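Local structure of response regulator receiver protein (2RDM) at residues A[5-10]-A[50-55]; A[83-88]-A[106-111]. The protein probably works as a receiver module of two-component signalling, taking up a phosphoryl group from a partner kinase on a conserved acidic side chain. The protein carries 1 engineered substitution. One frame throughout, in Å; residues are numbered along the deposited sequence. Where two conformers were deposited one is given.

Interaction 1: residues A[5-10]-A[50-55]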
ATOM      1  N   ALA A   5      13.353 -18.516  17.876  1.00 42.81           N
ATOM      2  CA  ALA A   5      13.983 -17.404  17.175  1.00 44.43           C
ATOM      3  C   ALA A   5      13.693 -17.379  15.681  1.00 40.50           C
ATOM      4  O   ALA A   5      13.286 -18.379  15.091  1.00 40.75           O
ATOM      5  CB  ALA A   5      15.472 -17.419  17.417  1.00 44.15           C
ATOM      6  N   VAL A   6      13.923 -16.208  15.094  1.00 39.99           N
ATOM      7  CA  VAL A   6      13.719 -15.966  13.681  1.00 33.92           C
ATOM      8  C   VAL A   6      15.082 -16.062  13.030  1.00 28.55           C
ATOM      9  O   VAL A   6      16.011 -15.371  13.435  1.00 34.18           O
ATOM     10  CB  VAL A   6      13.121 -14.553  13.442  1.00 33.55           C
ATOM     11  CG1 VAL A   6      13.025 -14.224  11.939  1.00 31.53           C
ATOM     12  CG2 VAL A   6      11.758 -14.446  14.097  1.00 38.03           C
ATOM     13  N   THR A   7      15.196 -16.900  12.006  1.00 32.06           N
ATOM     14  CA  THR A   7      16.482 -17.135  11.356  1.00 32.74           C
ATOM     15  C   THR A   7      16.600 -16.408  10.022  1.00 25.89           C
ATOM     16  O   THR A   7      15.756 -16.569   9.137  1.00 28.18           O
ATOM     17  CB  THR A   7      16.708 -18.645  11.132  1.00 36.43           C
ATOM     18  OG1 THR A   7      16.556 -19.331  12.383  1.00 36.08           O
ATOM     19  CG2 THR A   7      18.107 -18.911  10.573  1.00 29.18           C
ATOM     20  N   ILE A   8      17.677 -15.641   9.867  1.00 30.69           N
ATOM     21  CA  ILE A   8      17.926 -14.937   8.629  1.00 29.26           C
ATOM     22  C   ILE A   8      19.147 -15.551   7.938  1.00 28.12           C
ATOM     23  O   ILE A   8      20.202 -15.698   8.552  1.00 29.57           O
ATOM     24  CB  ILE A   8      18.154 -13.434   8.885  1.00 29.06           C
ATOM     25  CG1 ILE A   8      16.935 -12.799   9.604  1.00 26.37           C
ATOM     26  CG2 ILE A   8      18.479 -12.728   7.606  1.00 29.80           C
ATOM     27  CD1 ILE A   8      15.622 -12.884   8.853  1.00 27.93           C
ATOM     28  N   LEU A   9      18.968 -15.956   6.679  1.00 25.38           N
ATOM     29  CA  LEU A   9      20.078 -16.416   5.873  1.00 27.52           C
ATOM     30  C   LEU A   9      20.688 -15.158   5.314  1.00 27.64           C
ATOM     31  O   LEU A   9      20.008 -14.409   4.613  1.00 30.71           O
ATOM     32  CB  LEU A   9      19.588 -17.308   4.739  1.00 27.42           C
ATOM     33  CG  LEU A   9      20.640 -17.920   3.801  1.00 24.46           C
ATOM     34  CD1 LEU A   9      21.715 -18.712   4.559  1.00 25.24           C
ATOM     35  CD2 LEU A   9      19.979 -18.775   2.741  1.00 26.45           C
ATOM     36  N   LEU A  10      21.964 -14.939   5.620  1.00 32.95           N
ATOM     37  CA  LEU A  10      22.693 -13.774   5.152  1.00 31.56           C
ATOM     38  C   LEU A  10      23.823 -14.219   4.233  1.00 30.93           C
ATOM     39  O   LEU A  10      24.695 -14.979   4.653  1.00 32.55           O
ATOM     40  CB  LEU A  10      23.248 -12.992   6.346  1.00 30.25           C
ATOM     41  CG  LEU A  10      24.242 -11.853   6.105  1.00 30.38           C
ATOM     42  CD1 LEU A  10      23.566 -10.649   5.442  1.00 31.71           C
ATOM     43  CD2 LEU A  10      24.900 -11.430   7.413  1.00 36.73           C
ATOM     44  N   ALA A  50      15.371 -24.342   8.702  1.00 41.13           N
ATOM     45  CA  ALA A  50      14.346 -23.332   8.962  1.00 41.06           C
ATOM     46  C   ALA A  50      14.922 -21.960   8.647  1.00 34.98           C
ATOM     47  O   ALA A  50      15.748 -21.445   9.398  1.00 39.23           O
ATOM     48  CB  ALA A  50      13.878 -23.392  10.411  1.00 42.09           C
ATOM     49  N   ILE A  51      14.504 -21.400   7.515  1.00 33.31           N
ATOM     50  CA  ILE A  51      14.931 -20.064   7.094  0.50 31.00           C
ATOM     51  C   ILE A  51      13.719 -19.143   6.976  1.00 28.29           C
ATOM     52  O   ILE A  51      12.802 -19.413   6.191  1.00 28.90           O
ATOM     53  CB  ILE A  51      15.685 -20.107   5.739  0.50 32.84           C
ATOM     54  CG1 ILE A  51      16.876 -21.087   5.782  0.50 35.67           C
ATOM     55  CG2 ILE A  51      16.102 -18.690   5.295  0.50 34.45           C
ATOM     56  CD1 ILE A  51      18.164 -20.541   6.404  0.50 23.75           C
ATOM     57  N   ASP A  52      13.725 -18.051   7.739  1.00 28.40           N
ATOM     58  CA  ASP A  52      12.582 -17.155   7.792  1.00 31.38           C
ATOM     59  C   ASP A  52      12.712 -15.915   6.916  1.00 27.28           C
ATOM     60  O   ASP A  52      11.724 -15.246   6.652  1.00 27.67           O
ATOM     61  CB  ASP A  52      12.322 -16.751   9.233  1.00 32.02           C
ATOM     62  CG  ASP A  52      12.091 -17.953  10.136  1.00 36.43           C
ATOM     63  OD1 ASP A  52      11.111 -18.690   9.907  1.00 39.79           O
ATOM     64  OD2 ASP A  52      12.906 -18.156  11.060  1.00 32.78           O
ATOM     65  N   GLY A  53      13.916 -15.606   6.459  1.00 28.60           N
ATOM     66  CA  GLY A  53      14.085 -14.452   5.594  1.00 28.25           C
ATOM     67  C   GLY A  53      15.462 -14.531   4.996  1.00 24.82           C
ATOM     68  O   GLY A  53      16.323 -15.254   5.508  1.00 25.77           O
ATOM     69  N   VAL A  54      15.684 -13.792   3.919  1.00 26.73           N
ATOM     70  CA  VAL A  54      16.931 -13.920   3.197  1.00 24.00           C
ATOM     71  C   VAL A  54      17.458 -12.517   2.899  1.00 26.24           C
ATOM     72  O   VAL A  54      16.735 -11.703   2.339  1.00 27.82           O
ATOM     73  CB  VAL A  54      16.750 -14.724   1.871  1.00 26.86           C
ATOM     74  CG1 VAL A  54      18.038 -14.722   1.052  1.00 32.12           C
ATOM     75  CG2 VAL A  54      16.290 -16.172   2.152  1.00 27.11           C
ATOM     76  N   VAL A  55      18.686 -12.253   3.330  1.00 24.82           N
ATOM     77  CA  VAL A  55      19.390 -11.005   3.016  1.00 27.99           C
ATOM     78  C   VAL A  55      20.614 -11.363   2.174  1.00 28.27           C
ATOM     79  O   VAL A  55      21.554 -11.981   2.693  1.00 28.49           O
ATOM     80  CB  VAL A  55      19.831 -10.264   4.299  1.00 28.94           C
ATOM     81  CG1 VAL A  55      20.539  -8.994   3.950  1.00 25.87           C
ATOM     82  CG2 VAL A  55      18.637  -9.904   5.176  1.00 22.75           C
TER
HETATM   83  O   HOH W   1      13.352 -20.273  12.615  1.00 57.81           O
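Asp-52 brings its carboxylate to the backbone of Thr-7, where Thr-7 N reaches OD2 at 2.8 Å in a nearly straight bond (177° at the hydrogen) that uses the anti lone pair of OD2. With CG anti to its own carbonyl carbon (chi1 -57°), the carboxylate lies beside the backbone N of Asp-52, and that N binds Thr-7 O at 2.9 Å in the carbonyl plane. One residue thus grips both polar atoms of the Thr-7 backbone. The Thr-7 and Asp-52 side chains cross at about a right angle; Thr-7 CB also rests on Ala-50 O at 3.4 Å, while a water 2.7 Å from Asp-52 OD2 sits at the outer end. With an alanine here, Thr-7 N would probably be left without its acceptor and this end of the strand pair set freer to fray.

Further along, regular parallel pairing takes over: Leu-9 N binds Gly-53 O at 3.0 Å and Leu-9 O receives Val-55 N at 2.8 Å. Leu-9 and Val-54 share one face of the sheet. On the other, Val-55 splits its branches, CG2 meeting Ile-8 CG2 at 3.7 Å and CG1 meeting Leu-10 CD1 at 3.8 Å. That face is covered by helices 15-27 and 110-122, Val-54 meets Met-80 on the other, and strand 31-35 pairs with the far edge of strand 7-11.

Interaction 2: residues A[83-88]-A[106-111]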
ATOM      1  N   VAL A  83      15.529  -9.399   1.004  1.00 25.62           N
ATOM      2  CA  VAL A  83      16.213  -8.106   0.948  1.00 23.84           C
ATOM      3  C   VAL A  83      17.507  -8.298   0.175  1.00 24.23           C
ATOM      4  O   VAL A  83      18.367  -9.083   0.586  1.00 27.60           O
ATOM      5  CB  VAL A  83      16.549  -7.540   2.349  1.00 24.51           C
ATOM      6  CG1 VAL A  83      17.263  -6.182   2.238  1.00 24.69           C
ATOM      7  CG2 VAL A  83      15.272  -7.376   3.213  1.00 27.01           C
ATOM      8  N   TYR A  84      17.666  -7.540  -0.902  1.00 26.11           N
ATOM      9  CA  TYR A  84      18.914  -7.541  -1.659  1.00 27.11           C
ATOM     10  C   TYR A  84      19.830  -6.438  -1.167  1.00 29.27           C
ATOM     11  O   TYR A  84      19.369  -5.353  -0.819  1.00 27.93           O
ATOM     12  CB  TYR A  84      18.650  -7.299  -3.136  1.00 27.57           C
ATOM     13  CG  TYR A  84      17.683  -8.254  -3.827  1.00 28.42           C
ATOM     14  CD1 TYR A  84      18.087  -9.537  -4.213  1.00 29.20           C
ATOM     15  CD2 TYR A  84      16.372  -7.860  -4.106  1.00 28.58           C
ATOM     16  CE1 TYR A  84      17.212 -10.393  -4.867  1.00 32.64           C
ATOM     17  CE2 TYR A  84      15.483  -8.710  -4.762  1.00 25.30           C
ATOM     18  CZ  TYR A  84      15.899  -9.982  -5.111  1.00 21.03           C
ATOM     19  OH  TYR A  84      15.054 -10.793  -5.790  1.00 25.08           O
ATOM     20  N   ILE A  85      21.139  -6.688  -1.197  0.50 26.78           N
ATOM     21  CA  ILE A  85      22.138  -5.706  -0.771  0.50 29.71           C
ATOM     22  C   ILE A  85      23.119  -5.488  -1.919  0.50 25.66           C
ATOM     23  O   ILE A  85      23.832  -6.417  -2.291  0.50 18.66           O
ATOM     24  CB  ILE A  85      22.935  -6.193   0.472  0.50 33.97           C
ATOM     25  CG1 ILE A  85      22.017  -6.528   1.656  0.50 30.70           C
ATOM     26  CG2 ILE A  85      24.026  -5.195   0.858  0.50 37.08           C
ATOM     27  CD1 ILE A  85      21.085  -5.447   2.106  0.50 31.91           C
ATOM     28  N   SER A  86      23.168  -4.258  -2.380  1.00 33.41           N
ATOM     29  CA  SER A  86      23.988  -3.965  -3.515  1.00 38.06           C
ATOM     30  C   SER A  86      24.873  -2.799  -3.375  1.00 43.28           C
ATOM     31  O   SER A  86      24.589  -1.890  -2.676  1.00 43.86           O
ATOM     32  CB  SER A  86      23.161  -3.821  -4.741  1.00 42.28           C
ATOM     33  OG  SER A  86      22.683  -2.528  -4.817  1.00 56.32           O
ATOM     34  N   GLY A  87      25.998  -2.838  -4.081  1.00 51.43           N
ATOM     35  CA  GLY A  87      26.922  -1.719  -4.106  1.00 63.41           C
ATOM     36  C   GLY A  87      26.470  -0.614  -5.041  1.00 71.18           C
ATOM     37  O   GLY A  87      26.284   0.529  -4.623  1.00 75.75           O
ATOM     38  N   HIS A  88      26.293  -0.957  -6.312  1.00 77.31           N
ATOM     39  CA  HIS A  88      26.185   0.042  -7.368  1.00 83.72           C
ATOM     40  C   HIS A  88      24.811  -0.000  -8.029  1.00 84.40           C
ATOM     41  O   HIS A  88      23.946   0.826  -7.739  1.00 85.28           O
ATOM     42  CB  HIS A  88      27.279  -0.165  -8.416  1.00 85.57           C
ATOM     43  CG  HIS A  88      28.668  -0.036  -7.872  1.00 91.87           C
ATOM     44  ND1 HIS A  88      29.308   1.179  -7.743  1.00 94.11           N
ATOM     45  CD2 HIS A  88      29.542  -0.969  -7.425  1.00 93.24           C
ATOM     46  CE1 HIS A  88      30.514   0.988  -7.240  1.00 94.53           C
ATOM     47  NE2 HIS A  88      30.681  -0.307  -7.037  1.00 95.13           N
ATOM     48  N   LYS A 106      24.076   0.626  -1.165  1.00 41.60           N
ATOM     49  CA  LYS A 106      25.086   1.294  -0.346  1.00 43.04           C
ATOM     50  C   LYS A 106      25.241   2.764  -0.757  1.00 42.66           C
ATOM     51  O   LYS A 106      25.244   3.068  -1.950  1.00 46.99           O
ATOM     52  CB  LYS A 106      26.419   0.542  -0.437  1.00 44.60           C
ATOM     53  CG  LYS A 106      26.350  -0.864   0.141  1.00 53.25           C
ATOM     54  CD  LYS A 106      27.588  -1.663  -0.202  1.00 56.86           C
ATOM     55  CE  LYS A 106      27.412  -3.116   0.161  1.00 55.48           C
ATOM     56  NZ  LYS A 106      28.493  -3.934  -0.444  1.00 60.53           N
ATOM     57  N   PRO A 107      25.317   3.684   0.228  1.00 41.98           N
ATOM     58  CA  PRO A 107      25.274   3.405   1.662  1.00 40.30           C
ATOM     59  C   PRO A 107      23.849   3.307   2.214  1.00 35.69           C
ATOM     60  O   PRO A 107      22.941   3.992   1.737  1.00 35.91           O
ATOM     61  CB  PRO A 107      25.982   4.614   2.267  1.00 40.35           C
ATOM     62  CG  PRO A 107      25.700   5.727   1.313  1.00 42.91           C
ATOM     63  CD  PRO A 107      25.468   5.127  -0.044  1.00 44.04           C
ATOM     64  N   PHE A 108      23.675   2.428   3.195  1.00 35.84           N
ATOM     65  CA  PHE A 108      22.452   2.370   3.987  1.00 34.84           C
ATOM     66  C   PHE A 108      22.834   2.095   5.426  1.00 37.08           C
ATOM     67  O   PHE A 108      23.946   1.635   5.704  1.00 39.12           O
ATOM     68  CB  PHE A 108      21.460   1.318   3.445  1.00 29.90           C
ATOM     69  CG  PHE A 108      22.019  -0.069   3.373  1.00 31.84           C
ATOM     70  CD1 PHE A 108      21.897  -0.934   4.459  1.00 30.01           C
ATOM     71  CD2 PHE A 108      22.642  -0.526   2.216  1.00 37.70           C
ATOM     72  CE1 PHE A 108      22.426  -2.219   4.400  1.00 40.50           C
ATOM     73  CE2 PHE A 108      23.158  -1.812   2.147  1.00 37.41           C
ATOM     74  CZ  PHE A 108      23.053  -2.652   3.244  1.00 36.44           C
ATOM     75  N   THR A 109      21.912   2.364   6.342  1.00 33.37           N
ATOM     76  CA  THR A 109      22.208   2.273   7.754  1.00 31.92           C
ATOM     77  C   THR A 109      21.712   0.960   8.328  1.00 32.59           C
ATOM     78  O   THR A 109      20.931   0.247   7.697  1.00 30.43           O
ATOM     79  CB  THR A 109      21.535   3.410   8.519  1.00 34.84           C
ATOM     80  OG1 THR A 109      20.117   3.247   8.434  1.00 30.52           O
ATOM     81  CG2 THR A 109      21.928   4.752   7.904  1.00 31.32           C
ATOM     82  N   SER A 110      22.173   0.662   9.536  1.00 34.61           N
ATOM     83  CA  SER A 110      21.686  -0.470  10.310  1.00 33.71           C
ATOM     84  C   SER A 110      20.173  -0.415  10.521  1.00 35.07           C
ATOM     85  O   SER A 110      19.493  -1.437  10.419  1.00 31.06           O
ATOM     86  CB  SER A 110      22.407  -0.516  11.660  1.00 37.80           C
ATOM     87  OG  SER A 110      22.202   0.695  12.380  1.00 45.57           O
ATOM     88  N   ALA A 111      19.653   0.774  10.817  1.00 32.59           N
ATOM     89  CA  ALA A 111      18.210   0.972  10.981  1.00 30.31           C
ATOM     90  C   ALA A 111      17.440   0.594   9.718  1.00 32.90           C
ATOM     91  O   ALA A 111      16.410  -0.068   9.792  1.00 28.09           O
ATOM     92  CB  ALA A 111      17.917   2.408  11.366  1.00 29.50           C
TER
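Lys-106 and Ser-86 are joined through their backbones: Lys-106 N points almost straight at Ser-86 O, 3.0 Å away, with 170° at the hydrogen. From there the lysine side chain runs alongside the end of strand 83-86. CB is 3.8 Å from Ser-86 O, and CG, anti to the carbonyl carbon of Lys-106 (chi1 -64°), comes closer to the same oxygen at 3.5 Å. CD lies 3.9 Å from Ser-86 O and about as far from Gly-87 CA, and CE, further along the extended chain, meets Ile-85 CG2 at 4.0 Å in the conformer modelled. NZ carries on past both residues, in a region where a glycerol is bound, itself hydrogen-bonded to Ile-85 O and Gly-87 N.

Two residues on from the lysine, Phe-108 points its CB toward strand 83-86; with CG between the backbone N and the carbonyl carbon (chi1 57°), its ring swings over to Ile-85, CZ leading. The ring meets that side chain at about a right angle, and CZ lies 3.6 Å from both CD1 and CG2 of Ile-85. Lys-106 N lies in the plane of this ring, at its edge. Between the two residues Pro-107 follows a cis peptide bond, which turns the chain before Thr-109 takes the N-cap position of helix 110-122.

A lysine followed by a cis proline here is a hallmark of receiver domains; in relatives that lysine contacts the phosphoryl group, a role with which the Lys-106 to cis Pro-107 pair is consistent. Ile-85 also touches Asp-57, placing the strand end near the predicted phosphorylation site. The Lys-106 N to Ser-86 O bond holds the lysine backbone and the Ile-85 to Phe-108 packing the segment after it, while the aliphatic chain carries the amino group beyond Ser-86, Gly-87 and Ile-85.

Interaction 1 closes before interaction 2 opens along the chain, and their centres lie about 17 Å apart on opposite sides of the chain's centre. They meet in one parallel sheet, ordered 31-35, 7-11, 53-57, 82-86, 102-105, as in the CheY-like receiver fold. Strands 53-57 and 82-86 are neighbours there: Val-54 O and Val-83 N, 2.9 Å apart, probably form a hydrogen bond, and Val-55 CG1 packs on Ile-85 CG1 at 3.7 Å. Helix 110-122, entered through 106-111, returns to cover Ile-8 and Val-55. Interaction 1 thus pairs central strands, while interaction 2 ties the sheet's C-terminal end, where the predicted phosphorylation site Asp-57 lies, to the last helix.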